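Local coordinates for protein probable UbiX-like flavin prenyltransferase (Escherichia coli, PDB 1SBZ) that probably transfers a dimethylallyl group to reduced FMN, making the prenylated flavin cofactor used by a phenolic acid decarboxylase, at residues D[9-14]-D[42-47]. Numbering follows the deposited sequence.
Sequences GATGAP and TIELET. With FMN (flavin mononucleotide), chain H.
Glu46 OE1 is gripped by two consecutive backbone N-H groups: Gly12 N gives an almost straight bond of 2.8 Å to its syn lone pair, and Ala13 N, at 3.0 Å from the same OE1, comes in nearly along the C-O axis. The other oxygen takes the Thr11 hydroxyl, OG1 to Glu46 OE2 2.7 Å, on its syn side but 33° out of the carboxylate plane. The Glu46 chain, extended beyond CG (chi2 -176°), carries the carboxylate to the loop. With OG1 anti to the Thr11 backbone N (chi1 177°), CG2 is left against FMN O4, 3.4 Å away. Beside these bonds, Ala13 CB packs on Thr42 CG2 at 3.6 Å and on Ile43, while the Pro14 ring lies across the Glu46 stem. The loop, between strand 2-7 and helix 13-24 of this Rossmann-like flavoprotein fold, binds the cofactor through Gly9 N to FMN O1P (2.8 Å) and Gly9 O to FMN O2'. Phe151 N of a neighbouring subunit also bonds to Thr11 OG1. Three hydrogen bonds thus hold the buried carboxylate of Glu46 in one orientation and join helix 37-46 to the flavin-binding loop.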
loop_
_atom_site.group_PDB
_atom_site.type_symbol
_atom_site.label_atom_id
_atom_site.label_comp_id
_atom_site.label_asym_id
_atom_site.label_seq_id
_atom_site.Cartn_x
_atom_site.Cartn_y
_atom_site.Cartn_z
ATOM N N GLY D 9 -8.131 -12.217 29.788
ATOM C CA GLY D 9 -8.893 -11.337 30.677
ATOM C C GLY D 9 -9.904 -10.401 30.032
ATOM O O GLY D 9 -10.039 -9.254 30.443
ATOM N N ALA D 10 -10.613 -10.882 29.021
ATOM C CA ALA D 10 -11.769 -10.163 28.504
ATOM C C ALA D 10 -13.011 -10.688 29.211
ATOM O O ALA D 10 -13.069 -11.857 29.610
ATOM C CB ALA D 10 -11.893 -10.341 26.998
ATOM N N THR D 11 -14.010 -9.830 29.379
ATOM C CA THR D 11 -15.249 -10.300 29.965
ATOM C C THR D 11 -15.794 -11.409 29.053
ATOM O O THR D 11 -15.681 -11.332 27.834
ATOM C CB THR D 11 -16.234 -9.132 30.225
ATOM O OG1 THR D 11 -17.466 -9.653 30.736
ATOM C CG2 THR D 11 -16.638 -8.417 28.933
ATOM N N GLY D 12 -16.307 -12.475 29.648
ATOM C CA GLY D 12 -16.710 -13.633 28.872
ATOM C C GLY D 12 -16.018 -14.910 29.294
ATOM O O GLY D 12 -15.902 -15.849 28.497
ATOM N N ALA D 13 -15.570 -14.961 30.552
ATOM C CA ALA D 13 -15.000 -16.195 31.109
ATOM C C ALA D 13 -15.962 -17.396 31.054
ATOM O O ALA D 13 -15.501 -18.524 30.858
ATOM C CB ALA D 13 -14.486 -15.973 32.530
ATOM N N PRO D 14 -17.275 -17.182 31.220
ATOM C CA PRO D 14 -18.252 -18.265 31.051
ATOM C C PRO D 14 -18.171 -18.979 29.702
ATOM O O PRO D 14 -18.484 -20.167 29.631
ATOM C CB PRO D 14 -19.598 -17.543 31.182
ATOM C CG PRO D 14 -19.304 -16.397 32.062
ATOM C CD PRO D 14 -17.940 -15.934 31.645
ATOM N N THR D 42 -10.997 -12.795 35.996
ATOM C CA THR D 42 -12.269 -12.738 35.280
ATOM C C THR D 42 -13.116 -13.988 35.566
ATOM O O THR D 42 -14.331 -13.895 35.744
ATOM C CB THR D 42 -12.001 -12.518 33.756
ATOM O OG1 THR D 42 -11.641 -11.144 33.531
ATOM C CG2 THR D 42 -13.260 -12.639 32.944
ATOM N N ILE D 43 -12.463 -15.148 35.629
ATOM C CA ILE D 43 -13.136 -16.411 35.959
ATOM C C ILE D 43 -13.789 -16.312 37.331
ATOM O O ILE D 43 -14.954 -16.659 37.505
ATOM C CB ILE D 43 -12.136 -17.594 35.920
ATOM C CG1 ILE D 43 -11.795 -17.961 34.473
ATOM C CG2 ILE D 43 -12.706 -18.824 36.650
ATOM C CD1 ILE D 43 -10.474 -18.704 34.313
ATOM N N GLU D 44 -13.022 -15.810 38.290
ATOM C CA GLU D 44 -13.472 -15.704 39.664
ATOM C C GLU D 44 -14.640 -14.719 39.810
ATOM O O GLU D 44 -15.614 -15.013 40.509
ATOM C CB GLU D 44 -12.282 -15.401 40.588
ATOM C CG GLU D 44 -11.656 -16.686 41.130
ATOM C CD GLU D 44 -10.198 -16.577 41.556
ATOM O OE1 GLU D 44 -9.688 -15.452 41.765
ATOM O OE2 GLU D 44 -9.553 -17.649 41.678
ATOM N N LEU D 45 -14.563 -13.589 39.106
ATOM C CA LEU D 45 -15.645 -12.594 39.081
ATOM C C LEU D 45 -16.930 -13.071 38.392
ATOM O O LEU D 45 -18.028 -12.865 38.914
ATOM C CB LEU D 45 -15.164 -11.290 38.421
ATOM C CG LEU D 45 -16.212 -10.200 38.120
ATOM C CD1 LEU D 45 -16.684 -9.503 39.400
ATOM C CD2 LEU D 45 -15.698 -9.169 37.095
ATOM N N GLU D 46 -16.791 -13.709 37.232
ATOM C CA GLU D 46 -17.928 -13.941 36.326
ATOM C C GLU D 46 -18.567 -15.321 36.409
ATOM O O GLU D 46 -19.658 -15.540 35.865
ATOM C CB GLU D 46 -17.520 -13.644 34.881
ATOM C CG GLU D 46 -17.016 -12.226 34.704
ATOM C CD GLU D 46 -16.693 -11.866 33.269
ATOM O OE1 GLU D 46 -16.586 -12.764 32.405
ATOM O OE2 GLU D 46 -16.535 -10.663 33.020
ATOM N N THR D 47 -17.870 -16.250 37.058
ATOM C CA THR D 47 -18.341 -17.618 37.217
ATOM C C THR D 47 -18.237 -18.013 38.692
ATOM O O THR D 47 -17.465 -17.397 39.441
ATOM C CB THR D 47 -17.510 -18.609 36.367
ATOM O OG1 THR D 47 -16.322 -18.977 37.080
ATOM C CG2 THR D 47 -16.989 -17.959 35.081
HETATM N N1 FMN H . -10.075 -6.238 27.691
HETATM C C2 FMN H . -10.588 -6.406 26.425
HETATM O O2 FMN H . -9.826 -6.277 25.475
HETATM N N3 FMN H . -11.925 -6.708 26.248
HETATM C C4 FMN H . -12.752 -6.849 27.356
HETATM O O4 FMN H . -13.863 -7.364 27.202
HETATM C C4A FMN H . -12.222 -6.678 28.648
HETATM N N5 FMN H . -13.011 -6.813 29.780
HETATM C C5A FMN H . -12.461 -6.646 31.047
HETATM C C6 FMN H . -13.260 -6.788 32.186
HETATM C C7 FMN H . -12.712 -6.625 33.467
HETATM C C7M FMN H . -13.493 -7.147 34.646
HETATM C C8 FMN H . -11.353 -6.315 33.605
HETATM C C8M FMN H . -10.661 -6.383 34.946
HETATM C C9 FMN H . -10.564 -6.175 32.469
HETATM C C9A FMN H . -11.108 -6.341 31.189
HETATM N N10 FMN H . -10.310 -6.196 30.058
HETATM C C10 FMN H . -10.871 -6.364 28.802
HETATM C "C1'" FMN H . -8.932 -5.604 30.184
HETATM C "C2'" FMN H . -7.889 -6.716 30.117
HETATM O "O2'" FMN H . -8.152 -7.666 31.128
HETATM C "C3'" FMN H . -6.457 -6.176 30.211
HETATM O "O3'" FMN H . -6.129 -5.494 29.009
HETATM C "C4'" FMN H . -5.412 -7.258 30.511
HETATM O "O4'" FMN H . -4.101 -6.728 30.436
HETATM C "C5'" FMN H . -5.494 -8.444 29.556
HETATM O "O5'" FMN H . -4.370 -9.288 29.742
HETATM P P FMN H . -4.438 -10.795 29.175
HETATM O O1P FMN H . -5.419 -11.560 30.040
HETATM O O2P FMN H . -3.052 -11.362 29.259
HETATM O O3P FMN H . -4.915 -10.764 27.736
#